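Local coordinates for class D beta-lactamase (PDB 4IED), which probably hydrolyses beta-lactam antibiotics such as penicillins, opening the lactam ring to give a substituted beta-amino acid, at residues 15-20 / 244-249; 28-33 / 47-52; 35-40 / 218-223; 130-135 / 155-160; 162-167 / 177-182. One frame throughout, in Å; residues are numbered along the deposited sequence. Where two conformers were deposited one is given.

Contact 1: residues 15-20 / 244-249; sequences NQFMKE and REYFKN
E245 meets F17 through its backbone: the carbonyl O lies 3.8 Å from F17 CE2, and the CA of the next residue, Y246, sits at the edge of the same ring. The Y246 ring reaches M18, whose extended side chain brings CE over one face, 3.7 Å from Y246 CE1 and, measured from the ring centroid, 14° off the normal, a CH-pi contact; M18 SD stands obliquely in a Met-aromatic contact. N15 meets this ring at its edge, ND2 3.7 Å from Y246 CE1. Here the N-terminal helix, residues 16-25, and the C-terminal helix, 238-249, run roughly antiparallel, and both cover strand 29-35, with M18 and Y246 touching V33. N15 is the N-cap, OD1 accepting from M18 N at 2.8 Å. One turn after Y246, N249 holds its CG anti to the backbone N (chi1 -176°), which lays its amide flat over the F17 ring, the planes 8° apart and CB 3.4 Å from F17 CE2. A water accepts weakly from N15 ND2 and donates to N249 OD1.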
# COMPACT_ATOMS: atom_id res chain seq x y z
N ASN A 15 15.38 13.15 8.79
CA ASN A 15 15.07 12.80 10.16
C ASN A 15 16.23 11.93 10.70
O ASN A 15 16.60 10.89 10.14
CB ASN A 15 13.72 12.06 10.22
CG ASN A 15 13.34 11.66 11.63
OD1 ASN A 15 13.89 10.69 12.15
ND2 ASN A 15 12.46 12.43 12.30
N GLN A 16 16.80 12.37 11.77
CA GLN A 16 17.99 11.74 12.30
C GLN A 16 17.70 10.40 12.91
O GLN A 16 18.54 9.53 12.85
CB GLN A 16 18.68 12.74 13.27
CG GLN A 16 19.35 13.91 12.54
CD GLN A 16 20.30 13.46 11.37
OE1 GLN A 16 21.42 12.89 11.58
NE2 GLN A 16 19.84 13.71 10.13
N PHE A 17 16.54 10.22 13.55
CA PHE A 17 16.20 8.90 14.05
C PHE A 17 15.98 7.88 12.91
O PHE A 17 16.49 6.75 12.94
CB PHE A 17 14.95 8.97 14.94
CG PHE A 17 14.72 7.70 15.69
CD1 PHE A 17 15.68 7.27 16.60
CD2 PHE A 17 13.69 6.88 15.40
CE1 PHE A 17 15.53 6.10 17.23
CE2 PHE A 17 13.53 5.72 16.08
CZ PHE A 17 14.49 5.29 16.92
N MET A 18 15.32 8.30 11.87
CA MET A 18 15.21 7.37 10.74
C MET A 18 16.60 6.98 10.20
O MET A 18 16.87 5.83 9.85
CB MET A 18 14.41 7.99 9.61
CG MET A 18 12.97 8.27 9.92
SD MET A 18 12.13 8.95 8.51
CE MET A 18 10.48 9.07 9.15
N LYS A 19 17.47 7.98 10.03
CA LYS A 19 18.85 7.72 9.59
C LYS A 19 19.55 6.67 10.46
O LYS A 19 20.14 5.73 9.92
CB LYS A 19 19.62 9.05 9.53
CG LYS A 19 21.07 8.84 9.12
CD LYS A 19 21.75 10.17 9.15
CE LYS A 19 23.20 9.91 8.77
NZ LYS A 19 24.00 11.13 8.59
N GLU A 20 19.42 6.80 11.77
CA GLU A 20 20.08 5.87 12.68
C GLU A 20 19.53 4.46 12.51
O GLU A 20 20.34 3.51 12.50
CB GLU A 20 19.98 6.25 14.15
CG GLU A 20 20.21 5.04 15.11
CD GLU A 20 21.45 4.09 14.91
OE1 GLU A 20 21.52 3.13 15.74
OE2 GLU A 20 22.40 4.20 14.01
N ARG A 244 7.28 0.77 12.85
CA ARG A 244 6.84 0.79 14.28
C ARG A 244 7.89 1.39 15.15
O ARG A 244 7.59 2.07 16.13
CB ARG A 244 6.48 -0.65 14.68
CG ARG A 244 5.18 -1.16 14.16
CD ARG A 244 4.85 -2.59 14.54
NE ARG A 244 3.49 -2.95 14.19
CZ ARG A 244 2.47 -2.77 15.00
NH1 ARG A 244 2.58 -2.20 16.18
NH2 ARG A 244 1.26 -3.13 14.55
N GLU A 245 9.19 1.20 14.87
CA GLU A 245 10.23 1.74 15.75
C GLU A 245 10.16 3.27 15.69
O GLU A 245 10.27 3.95 16.70
CB GLU A 245 11.62 1.18 15.36
CG GLU A 245 11.82 -0.27 15.85
CD GLU A 245 13.18 -0.91 15.63
OE1 GLU A 245 14.20 -0.21 15.77
OE2 GLU A 245 13.15 -2.20 15.42
N TYR A 246 9.99 3.85 14.50
CA TYR A 246 9.88 5.30 14.41
C TYR A 246 8.64 5.78 15.16
O TYR A 246 8.72 6.78 15.93
CB TYR A 246 9.76 5.73 12.92
CG TYR A 246 9.42 7.20 12.75
CD1 TYR A 246 10.40 8.13 12.89
CD2 TYR A 246 8.14 7.63 12.50
CE1 TYR A 246 10.18 9.51 12.83
CE2 TYR A 246 7.87 9.02 12.46
CZ TYR A 246 8.89 9.93 12.60
OH TYR A 246 8.68 11.31 12.50
N PHE A 247 7.48 5.15 14.96
CA PHE A 247 6.26 5.64 15.64
C PHE A 247 6.27 5.40 17.15
O PHE A 247 5.65 6.18 17.88
CB PHE A 247 5.02 5.14 14.96
CG PHE A 247 4.72 5.83 13.67
CD1 PHE A 247 4.31 7.18 13.68
CD2 PHE A 247 4.78 5.17 12.48
CE1 PHE A 247 4.10 7.85 12.56
CE2 PHE A 247 4.53 5.89 11.29
CZ PHE A 247 4.15 7.20 11.36
N LYS A 248 7.10 4.46 17.63
CA LYS A 248 7.27 4.30 19.08
C LYS A 248 8.17 5.45 19.57
O LYS A 248 7.88 6.05 20.67
CB LYS A 248 7.88 2.94 19.39
CG LYS A 248 6.82 1.81 19.35
CD LYS A 248 7.31 0.43 19.61
CE LYS A 248 8.36 -0.13 18.63
NZ LYS A 248 8.89 -1.40 19.11
N ASN A 249 9.22 5.83 18.82
CA ASN A 249 10.12 6.94 19.17
C ASN A 249 9.40 8.28 19.37
O ASN A 249 9.76 9.06 20.23
CB ASN A 249 11.18 7.11 18.07
CG ASN A 249 12.21 8.18 18.42
OD1 ASN A 249 12.27 9.25 17.80
ND2 ASN A 249 13.04 7.89 19.35
O HOH W 1 12.17 11.58 15.52

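Contact 2: residues 28-33 / 47-52; sequences NGTFVV and DRANER
V32 and A49 meet methyl to methyl, V32 CG2 standing 3.6 Å from A49 CB. Two residues earlier in the strand, on the same face, T30 sets its hydroxyl against the same alanine: OG1 is 3.2 Å from both A49 CB and A49 N, but the angle at that nitrogen is too poor for a hydrogen bond. T30 also meets the aliphatic start of R48, its CB 3.8 Å from R48 CG. From there the arginine runs extended beside the strand, CG anti to the backbone N (chi1 -177°), and its guanidinium lies with one face over G29, whose CA is 3.6 Å from R48 NE. Glycine brings only backbone here, and the flat cation packs directly against it.

One shell out, T30 OG1 hydrogen-bonds to the carbonyl oxygens of Y44 and N45, which share its single proton, and the N45 side chain accepts R48 N on OD1 and gives ND2 to G29 O. R48 NE bonds to N227 OD1 and NH1 forms a salt bridge with D229, two acceptors on strand 221-229 that limit the rotation of the guanidinium. Strand 29-35 runs between strands 40-44 and 221-229 of the antiparallel sheet; helix 46-49 lies with helix 154-165 on the face of T30 and V32, and helix 238-249 packs on the opposite face at F31 and V33.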
# COMPACT_ATOMS: atom_id res chain seq x y z
N ASN A 28 19.24 -0.46 2.75
CA ASN A 28 19.10 0.57 1.74
C ASN A 28 17.62 0.78 1.47
O ASN A 28 16.89 -0.17 1.23
CB ASN A 28 19.79 0.17 0.47
CG ASN A 28 21.27 0.01 0.66
OD1 ASN A 28 21.87 -0.89 0.05
ND2 ASN A 28 21.87 0.84 1.50
N GLY A 29 17.18 2.03 1.57
CA GLY A 29 15.78 2.32 1.27
C GLY A 29 15.47 3.78 1.56
O GLY A 29 16.32 4.63 1.63
N THR A 30 14.15 4.04 1.67
CA THR A 30 13.68 5.34 1.94
C THR A 30 12.45 5.23 2.87
O THR A 30 11.75 4.19 2.90
CB THR A 30 13.21 6.03 0.61
OG1 THR A 30 12.84 7.41 0.89
CG2 THR A 30 12.02 5.31 -0.10
N PHE A 31 12.16 6.33 3.58
CA PHE A 31 11.00 6.36 4.47
C PHE A 31 10.50 7.80 4.54
O PHE A 31 11.26 8.73 4.70
CB PHE A 31 11.51 5.87 5.82
CG PHE A 31 10.45 5.63 6.95
CD1 PHE A 31 9.11 5.58 6.73
CD2 PHE A 31 10.91 5.53 8.28
CE1 PHE A 31 8.25 5.35 7.78
CE2 PHE A 31 10.01 5.36 9.36
CZ PHE A 31 8.73 5.29 9.04
N VAL A 32 9.19 7.98 4.30
CA VAL A 32 8.53 9.26 4.41
C VAL A 32 7.37 9.14 5.33
O VAL A 32 6.59 8.24 5.20
CB VAL A 32 8.01 9.69 3.01
CG1 VAL A 32 7.37 11.04 3.06
CG2 VAL A 32 9.17 9.69 2.03
N VAL A 33 7.28 10.13 6.22
CA VAL A 33 6.12 10.29 7.08
C VAL A 33 5.61 11.73 6.91
O VAL A 33 6.37 12.66 7.07
CB VAL A 33 6.39 9.98 8.54
CG1 VAL A 33 5.14 10.34 9.42
CG2 VAL A 33 6.88 8.55 8.74
N ASP A 47 16.14 11.50 -2.33
CA ASP A 47 16.16 11.16 -3.74
C ASP A 47 15.45 9.85 -3.99
O ASP A 47 14.60 9.75 -4.93
CB ASP A 47 17.58 11.06 -4.29
CG ASP A 47 18.23 12.42 -4.53
OD1 ASP A 47 17.56 13.49 -4.41
OD2 ASP A 47 19.44 12.38 -4.79
N ARG A 48 15.69 8.86 -3.10
CA ARG A 48 14.88 7.65 -3.30
C ARG A 48 13.41 7.85 -2.89
O ARG A 48 12.57 7.19 -3.46
CB ARG A 48 15.55 6.50 -2.54
CG ARG A 48 14.84 5.18 -2.73
CD ARG A 48 15.62 4.05 -2.12
NE ARG A 48 14.83 2.81 -2.15
CZ ARG A 48 15.33 1.58 -2.32
NH1 ARG A 48 16.59 1.33 -2.52
NH2 ARG A 48 14.45 0.58 -2.25
N ALA A 49 13.12 8.72 -1.97
CA ALA A 49 11.70 9.02 -1.64
C ALA A 49 10.95 9.50 -2.84
O ALA A 49 9.79 9.20 -2.96
CB ALA A 49 11.62 10.04 -0.55
N ASN A 50 11.65 10.13 -3.78
CA ASN A 50 10.98 10.62 -5.05
C ASN A 50 11.18 9.64 -6.20
O ASN A 50 10.73 9.96 -7.36
CB ASN A 50 11.54 11.98 -5.39
CG ASN A 50 11.11 13.03 -4.43
OD1 ASN A 50 11.92 13.78 -3.84
ND2 ASN A 50 9.83 13.11 -4.27
N GLU A 51 11.82 8.47 -6.01
CA GLU A 51 12.02 7.55 -7.10
C GLU A 51 10.88 6.57 -7.16
O GLU A 51 10.45 5.99 -6.18
CB GLU A 51 13.34 6.71 -6.86
CG GLU A 51 13.64 5.70 -7.95
CD GLU A 51 14.97 5.06 -7.83
OE1 GLU A 51 15.65 5.31 -6.79
OE2 GLU A 51 15.29 4.31 -8.83
N ARG A 52 10.36 6.39 -8.35
CA ARG A 52 9.23 5.54 -8.59
C ARG A 52 9.67 4.07 -8.76
O ARG A 52 10.64 3.78 -9.48
CB ARG A 52 8.46 5.96 -9.85
CG ARG A 52 7.79 7.30 -9.70
CD ARG A 52 7.05 7.60 -10.96
NE ARG A 52 6.17 8.77 -10.85
CZ ARG A 52 5.71 9.43 -11.88
NH1 ARG A 52 6.11 9.21 -13.12
NH2 ARG A 52 4.83 10.40 -11.68

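Contact 3: residues 35-40 / 218-223; sequences DLKNDK and SDNIYS
D35 and N220 meet where strand 29-35 ends beside the start of strand 221-229, its antiparallel neighbour inside the sheet; D35 and Y222 form a non-hydrogen-bonded pair, and residues 35-40 turn back through an Asx motif and a G1 beta bulge. The D35 carboxylate, CG anti to the backbone N (chi1 175°), is gripped on both oxygens. OD1 takes N220 ND2 at 2.9 Å and N38 N at 3.0 Å, from opposite faces of its plane, and OD2 takes N38 ND2. D35 and N38 have been seen to bind magnesium, though none is bound to them here. The N220 side chain crosses that of D35 at about a right angle, amide and carboxylate planes 54° apart; its OD1 accepts K37 N at 2.9 Å and I221 N, from opposite faces. L36 N bonds to I221 O, its side chain lying alongside that of I221. Fully stretched, K37 meets D219 (chi1 69°, CG between N and carbonyl carbon): K37 NZ bridges D219 OD2 at 2.8 Å, from above the carboxylate plane.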
# COMPACT_ATOMS: atom_id res chain seq x y z
N ASP A 35 3.08 14.42 8.55
CA ASP A 35 2.33 14.82 9.75
C ASP A 35 1.32 15.87 9.37
O ASP A 35 1.72 16.99 9.05
CB ASP A 35 3.40 15.32 10.74
CG ASP A 35 2.84 15.91 12.05
OD1 ASP A 35 1.66 16.42 12.06
OD2 ASP A 35 3.63 16.01 13.01
N LEU A 36 0.07 15.47 9.37
CA LEU A 36 -1.03 16.35 8.87
C LEU A 36 -1.12 17.62 9.74
O LEU A 36 -1.23 18.75 9.24
CB LEU A 36 -2.36 15.62 8.88
CG LEU A 36 -3.56 16.49 8.50
CD1 LEU A 36 -3.49 17.04 7.09
CD2 LEU A 36 -4.80 15.66 8.68
N LYS A 37 -1.19 17.46 11.06
CA LYS A 37 -1.45 18.59 11.97
C LYS A 37 -0.41 19.72 11.80
O LYS A 37 -0.67 20.93 11.81
CB LYS A 37 -1.53 18.09 13.40
CG LYS A 37 -1.93 19.06 14.43
CD LYS A 37 -1.88 18.43 15.83
CE LYS A 37 -2.16 19.39 16.87
NZ LYS A 37 -2.06 18.84 18.24
N ASN A 38 0.84 19.31 11.60
CA ASN A 38 1.98 20.18 11.35
C ASN A 38 2.38 20.42 9.92
O ASN A 38 3.31 21.23 9.69
CB ASN A 38 3.21 19.71 12.13
CG ASN A 38 2.99 19.76 13.61
OD1 ASN A 38 2.78 20.86 14.20
ND2 ASN A 38 3.03 18.59 14.24
N ASP A 39 1.66 19.81 9.01
CA ASP A 39 1.87 19.93 7.59
C ASP A 39 3.30 19.80 7.22
O ASP A 39 3.93 20.71 6.54
CB ASP A 39 1.28 21.26 7.05
CG ASP A 39 1.35 21.34 5.50
OD1 ASP A 39 1.40 20.29 4.79
OD2 ASP A 39 1.43 22.56 5.02
N LYS A 40 3.92 18.70 7.61
CA LYS A 40 5.35 18.60 7.35
C LYS A 40 5.72 17.14 7.15
O LYS A 40 5.02 16.21 7.55
CB LYS A 40 6.14 19.15 8.49
CG LYS A 40 5.94 18.30 9.73
CD LYS A 40 6.72 18.83 10.92
CE LYS A 40 7.47 20.13 10.59
NZ LYS A 40 8.60 20.57 11.47
N SER A 218 -5.97 10.83 18.23
CA SER A 218 -7.11 11.65 18.59
C SER A 218 -7.10 12.98 17.88
O SER A 218 -8.16 13.62 17.74
CB SER A 218 -7.13 11.86 20.14
OG SER A 218 -6.00 12.62 20.52
N ASP A 219 -5.94 13.48 17.47
CA ASP A 219 -5.87 14.77 16.82
C ASP A 219 -4.89 14.93 15.69
O ASP A 219 -4.63 16.03 15.24
CB ASP A 219 -5.68 15.95 17.76
CG ASP A 219 -4.30 15.95 18.39
OD1 ASP A 219 -3.56 14.93 18.18
OD2 ASP A 219 -3.95 16.89 19.07
N ASN A 220 -4.41 13.82 15.13
CA ASN A 220 -3.53 13.87 14.00
C ASN A 220 -3.64 12.61 13.14
O ASN A 220 -4.31 11.63 13.48
CB ASN A 220 -2.09 14.02 14.53
CG ASN A 220 -1.15 14.70 13.55
OD1 ASN A 220 -1.49 14.90 12.39
ND2 ASN A 220 0.06 15.11 14.06
N ILE A 221 -3.07 12.71 11.95
CA ILE A 221 -2.94 11.57 10.99
C ILE A 221 -1.55 11.62 10.43
O ILE A 221 -1.12 12.63 9.91
CB ILE A 221 -3.91 11.63 9.79
CG1 ILE A 221 -5.33 11.76 10.30
CG2 ILE A 221 -3.74 10.41 8.94
CD1 ILE A 221 -6.39 11.96 9.24
N TYR A 222 -0.82 10.48 10.58
CA TYR A 222 0.54 10.31 10.06
C TYR A 222 0.50 9.36 8.93
O TYR A 222 0.25 8.17 9.14
CB TYR A 222 1.48 9.80 11.17
CG TYR A 222 1.49 10.62 12.42
CD1 TYR A 222 0.52 10.37 13.40
CD2 TYR A 222 2.48 11.58 12.68
CE1 TYR A 222 0.46 11.07 14.58
CE2 TYR A 222 2.34 12.35 13.85
CZ TYR A 222 1.36 12.08 14.78
OH TYR A 222 1.24 12.84 16.00
N SER A 223 0.70 9.85 7.70
CA SER A 223 0.67 8.97 6.54
C SER A 223 2.12 8.58 6.23
O SER A 223 3.04 9.38 6.39
CB SER A 223 0.11 9.69 5.35
OG SER A 223 -1.30 9.92 5.58

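Contact 4: residues 130-135 / 155-160; sequences LNYGNK and MEQVKL
Apolar packing centres on L160, which splits its two methyls between L130 and Y132. CB of Y132 points away from helix 154-165, but CG, anti to the backbone N (chi1 -172°), brings the ring back to L160 CD1, 3.5 Å from Y132 CD2, the side chains crossing at about a right angle; L160 CD2 rests 3.5 Å from L130 O and 4.2 Å from L130 CD2. F59 stands edge-to-face with the tyrosine. A Schellman motif at N131 ends helix 108-130, and a type II' turn follows from Y132 to K135, carrying N134, seen to bind magnesium though no ion is bound to it here. K135 NZ ties the turn together and to the helix end, bonding G133 O at 2.9 Å and N131 OD1. One water links the two sides, 2.7 Å from Y132 OH and weakly bonded by Q157 NE2, while Q157 OE1 bonds to S58 OG. E156 OE1 touches G133 CA at 3.6 Å; OE1 also accepts S153 N and OE2 forms a salt bridge with R52.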
# COMPACT_ATOMS: atom_id res chain seq x y z
N LEU A 130 -6.89 9.14 -9.85
CA LEU A 130 -5.96 9.20 -8.75
C LEU A 130 -4.65 9.89 -8.98
O LEU A 130 -3.88 10.12 -8.06
CB LEU A 130 -5.64 7.76 -8.26
CG LEU A 130 -6.76 6.98 -7.62
CD1 LEU A 130 -6.55 5.49 -7.67
CD2 LEU A 130 -7.14 7.48 -6.22
N ASN A 131 -4.34 10.16 -10.28
CA ASN A 131 -3.04 10.57 -10.70
C ASN A 131 -1.93 9.66 -10.07
O ASN A 131 -0.94 10.14 -9.54
CB ASN A 131 -2.75 12.00 -10.35
CG ASN A 131 -1.52 12.52 -11.07
OD1 ASN A 131 -1.25 12.18 -12.26
ND2 ASN A 131 -0.78 13.36 -10.39
N TYR A 132 -2.15 8.34 -10.15
CA TYR A 132 -1.37 7.31 -9.43
C TYR A 132 -0.04 7.05 -10.12
O TYR A 132 0.04 6.40 -11.18
CB TYR A 132 -2.17 5.98 -9.34
CG TYR A 132 -1.52 4.93 -8.46
CD1 TYR A 132 -0.53 4.14 -8.93
CD2 TYR A 132 -1.95 4.71 -7.13
CE1 TYR A 132 0.07 3.21 -8.09
CE2 TYR A 132 -1.35 3.79 -6.33
CZ TYR A 132 -0.33 3.01 -6.79
OH TYR A 132 0.22 2.04 -6.01
N GLY A 133 1.06 7.49 -9.50
CA GLY A 133 2.35 7.23 -10.05
C GLY A 133 2.46 7.60 -11.51
O GLY A 133 1.98 8.65 -11.94
N ASN A 134 3.15 6.79 -12.29
CA ASN A 134 3.24 7.05 -13.72
C ASN A 134 2.02 6.67 -14.56
O ASN A 134 1.96 6.92 -15.78
CB ASN A 134 4.53 6.44 -14.32
CG ASN A 134 4.54 4.91 -14.29
OD1 ASN A 134 3.49 4.27 -14.01
ND2 ASN A 134 5.73 4.32 -14.63
N LYS A 135 1.05 6.03 -13.90
CA LYS A 135 -0.24 5.72 -14.57
C LYS A 135 -0.07 4.74 -15.77
O LYS A 135 -0.92 4.66 -16.65
CB LYS A 135 -1.02 6.96 -15.00
CG LYS A 135 -1.31 7.97 -13.90
CD LYS A 135 -1.59 9.36 -14.38
CE LYS A 135 -0.35 10.19 -14.72
NZ LYS A 135 0.53 10.50 -13.59
N MET A 155 6.96 9.15 -1.86
CA MET A 155 6.35 10.47 -1.65
C MET A 155 4.94 10.48 -2.27
O MET A 155 3.99 11.02 -1.67
CB MET A 155 7.18 11.61 -2.28
CG MET A 155 6.84 12.96 -1.78
SD MET A 155 7.44 13.24 -0.12
CE MET A 155 9.12 13.33 -0.27
N GLU A 156 4.74 9.91 -3.44
CA GLU A 156 3.49 9.85 -4.11
C GLU A 156 2.53 9.01 -3.32
O GLU A 156 1.33 9.37 -3.24
CB GLU A 156 3.74 9.28 -5.55
CG GLU A 156 4.25 10.33 -6.52
CD GLU A 156 4.69 9.78 -7.82
OE1 GLU A 156 4.96 8.60 -8.04
OE2 GLU A 156 4.85 10.70 -8.73
N GLN A 157 2.96 7.87 -2.79
CA GLN A 157 2.08 7.01 -1.98
C GLN A 157 1.59 7.83 -0.77
O GLN A 157 0.38 7.79 -0.45
CB GLN A 157 2.80 5.80 -1.48
CG GLN A 157 3.24 4.81 -2.57
CD GLN A 157 2.52 3.51 -2.57
OE1 GLN A 157 3.15 2.39 -2.94
NE2 GLN A 157 1.31 3.48 -2.23
N VAL A 158 2.46 8.52 -0.06
CA VAL A 158 2.09 9.30 1.12
C VAL A 158 1.05 10.34 0.77
O VAL A 158 0.11 10.56 1.53
CB VAL A 158 3.37 9.89 1.75
CG1 VAL A 158 2.97 10.93 2.83
CG2 VAL A 158 4.19 8.80 2.38
N LYS A 159 1.23 11.03 -0.36
CA LYS A 159 0.23 12.05 -0.76
C LYS A 159 -1.14 11.44 -0.94
O LYS A 159 -2.16 11.96 -0.44
CB LYS A 159 0.72 12.82 -1.98
CG LYS A 159 1.92 13.74 -1.73
CD LYS A 159 2.36 14.64 -2.86
CE LYS A 159 3.70 15.38 -2.51
NZ LYS A 159 4.36 16.06 -3.72
N LEU A 160 -1.21 10.28 -1.59
CA LEU A 160 -2.45 9.61 -1.81
C LEU A 160 -3.09 9.13 -0.51
O LEU A 160 -4.32 9.21 -0.29
CB LEU A 160 -2.35 8.42 -2.73
CG LEU A 160 -2.26 8.67 -4.21
CD1 LEU A 160 -1.77 7.40 -4.91
CD2 LEU A 160 -3.55 9.17 -4.75
O HOH W 2 -0.59 1.99 -3.43

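Contact 5: residues 162-167 / 177-182; sequences NLLSQS and EQVKDI
A Schellman motif ends helix 154-165 with S167, at positive phi, as its C-prime residue, and K180 of the next helix reaches into the carbonyl end of the helix. K180 NZ donates to S165 O at 2.9 Å, tilted 30° from the carbonyl plane. K180 CD passes 3.9 Å from L164 O, and the bend at chi3 (73°) then turns CE and NZ to S165 O. Helix-end carbonyls of this kind would favour a cation, and the ammonium probably gains from them.

Two waters extend the polar side. One donates to S167 OG at 2.8 Å and accepts from K180 NZ at 3.0 Å; the other accepts from S167 OG and donates to E177 OE1 at 2.7 Å. The serine hydroxyl thus links lysine and glutamate, though its OG is 3.9 Å from E177 OE1. The buried side is apolar: L164 CD2 meets V179 CG1 at 3.9 Å, the two side chains crossing at about a right angle.

L164, S165 and K180 all touch W214 of strand 208-216, S165 also touches I221 of strand 221-229, and V179 packs on T64 and L68, which places helix 173-182 beside helix 62-69 while helix 154-165 lies on the sheet.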
# COMPACT_ATOMS: atom_id res chain seq x y z
N ASN A 162 -2.56 10.28 2.59
CA ASN A 162 -3.03 11.44 3.35
C ASN A 162 -4.46 11.81 2.93
O ASN A 162 -5.35 12.08 3.75
CB ASN A 162 -2.07 12.61 3.21
CG ASN A 162 -2.65 13.84 3.91
OD1 ASN A 162 -2.89 13.85 5.10
ND2 ASN A 162 -2.86 14.80 3.16
N LEU A 163 -4.69 11.82 1.65
CA LEU A 163 -6.05 12.12 1.12
C LEU A 163 -7.08 10.99 1.45
O LEU A 163 -8.22 11.25 1.88
CB LEU A 163 -6.02 12.42 -0.36
CG LEU A 163 -5.23 13.65 -0.74
CD1 LEU A 163 -4.99 13.66 -2.28
CD2 LEU A 163 -5.85 14.89 -0.21
N LEU A 164 -6.70 9.75 1.17
CA LEU A 164 -7.58 8.62 1.46
C LEU A 164 -8.03 8.62 2.93
O LEU A 164 -9.20 8.41 3.24
CB LEU A 164 -6.85 7.27 1.18
CG LEU A 164 -7.68 6.01 1.45
CD1 LEU A 164 -9.06 5.96 0.73
CD2 LEU A 164 -6.88 4.75 1.15
N SER A 165 -7.10 8.86 3.84
CA SER A 165 -7.33 8.75 5.31
C SER A 165 -8.40 9.80 5.76
O SER A 165 -9.03 9.63 6.74
CB SER A 165 -6.04 9.01 6.08
OG SER A 165 -5.64 10.35 5.98
N GLN A 166 -8.54 10.87 4.97
CA GLN A 166 -9.55 11.93 5.21
C GLN A 166 -10.74 11.88 4.23
O GLN A 166 -11.56 12.84 4.18
CB GLN A 166 -8.80 13.22 5.02
CG GLN A 166 -7.65 13.47 6.01
CD GLN A 166 -6.95 14.77 5.69
OE1 GLN A 166 -5.97 14.89 4.93
NE2 GLN A 166 -7.60 15.82 6.14
N SER A 167 -10.84 10.80 3.47
CA SER A 167 -11.92 10.65 2.46
C SER A 167 -11.93 11.85 1.53
O SER A 167 -12.97 12.28 1.05
CB SER A 167 -13.29 10.40 3.11
OG SER A 167 -13.22 9.11 3.77
N GLU A 177 -14.40 4.83 2.69
CA GLU A 177 -14.59 4.29 4.07
C GLU A 177 -14.28 2.76 4.13
O GLU A 177 -13.69 2.26 5.05
CB GLU A 177 -16.02 4.57 4.60
CG GLU A 177 -16.14 4.49 6.11
CD GLU A 177 -15.19 5.57 6.77
OE1 GLU A 177 -15.00 6.70 6.21
OE2 GLU A 177 -14.80 5.32 7.88
N GLN A 178 -14.78 2.04 3.13
CA GLN A 178 -14.57 0.63 3.01
C GLN A 178 -13.11 0.30 2.90
O GLN A 178 -12.59 -0.60 3.59
CB GLN A 178 -15.34 0.06 1.86
CG GLN A 178 -16.80 -0.12 2.09
CD GLN A 178 -17.44 -0.60 0.86
OE1 GLN A 178 -17.33 -1.76 0.44
NE2 GLN A 178 -18.05 0.31 0.15
N VAL A 179 -12.39 1.10 2.11
CA VAL A 179 -10.98 0.82 1.97
C VAL A 179 -10.22 1.11 3.28
O VAL A 179 -9.28 0.39 3.67
CB VAL A 179 -10.38 1.61 0.75
CG1 VAL A 179 -8.83 1.42 0.71
CG2 VAL A 179 -11.01 1.10 -0.54
N LYS A 180 -10.62 2.15 3.99
CA LYS A 180 -10.07 2.37 5.32
C LYS A 180 -10.40 1.20 6.23
O LYS A 180 -9.49 0.71 6.94
CB LYS A 180 -10.70 3.64 5.94
CG LYS A 180 -10.37 4.94 5.16
CD LYS A 180 -10.92 6.16 5.93
CE LYS A 180 -10.07 6.42 7.18
NZ LYS A 180 -10.59 7.58 7.97
N ASP A 181 -11.62 0.70 6.24
CA ASP A 181 -11.97 -0.33 7.17
C ASP A 181 -11.18 -1.64 6.93
O ASP A 181 -10.73 -2.30 7.85
CB ASP A 181 -13.43 -0.61 7.07
CG ASP A 181 -13.96 -1.35 8.29
OD1 ASP A 181 -14.06 -0.73 9.39
OD2 ASP A 181 -14.37 -2.54 8.16
N ILE A 182 -11.01 -2.03 5.67
CA ILE A 182 -10.30 -3.29 5.35
C ILE A 182 -8.82 -3.28 5.60
O ILE A 182 -8.23 -4.35 5.70
CB ILE A 182 -10.58 -3.75 3.91
CG1 ILE A 182 -9.93 -2.86 2.86
CG2 ILE A 182 -12.13 -3.89 3.71
CD1 ILE A 182 -10.24 -3.14 1.42
O HOH W 3 -12.37 9.37 6.39
O HOH W 4 -15.58 8.12 4.01

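Overall arrangement
Contacts 2 and 4 are buried; contacts 1, 3 and 5 are only partly so, and contacts 3 and 5 rely on polar bonds or water. Strand 29-35 separates two layers: F31 and V33 receive the terminal helices of contact 1, while V32 faces helix 154-165, which contacts 4 and 5 share. Contact 2 meets contact 4 through the R52-E156 salt bridge, and contact 3 meets contact 5 where I221 and S223 touch S165 and N162. Chemistry follows place: ring faces and methionine join the helices of contact 1, an arginine face and small side chains meet a strand in contact 2, bonds knit the strand ends of contact 3, leucine methyls and tyrosine pack contact 4, and a lysine meets a helix end in contact 5.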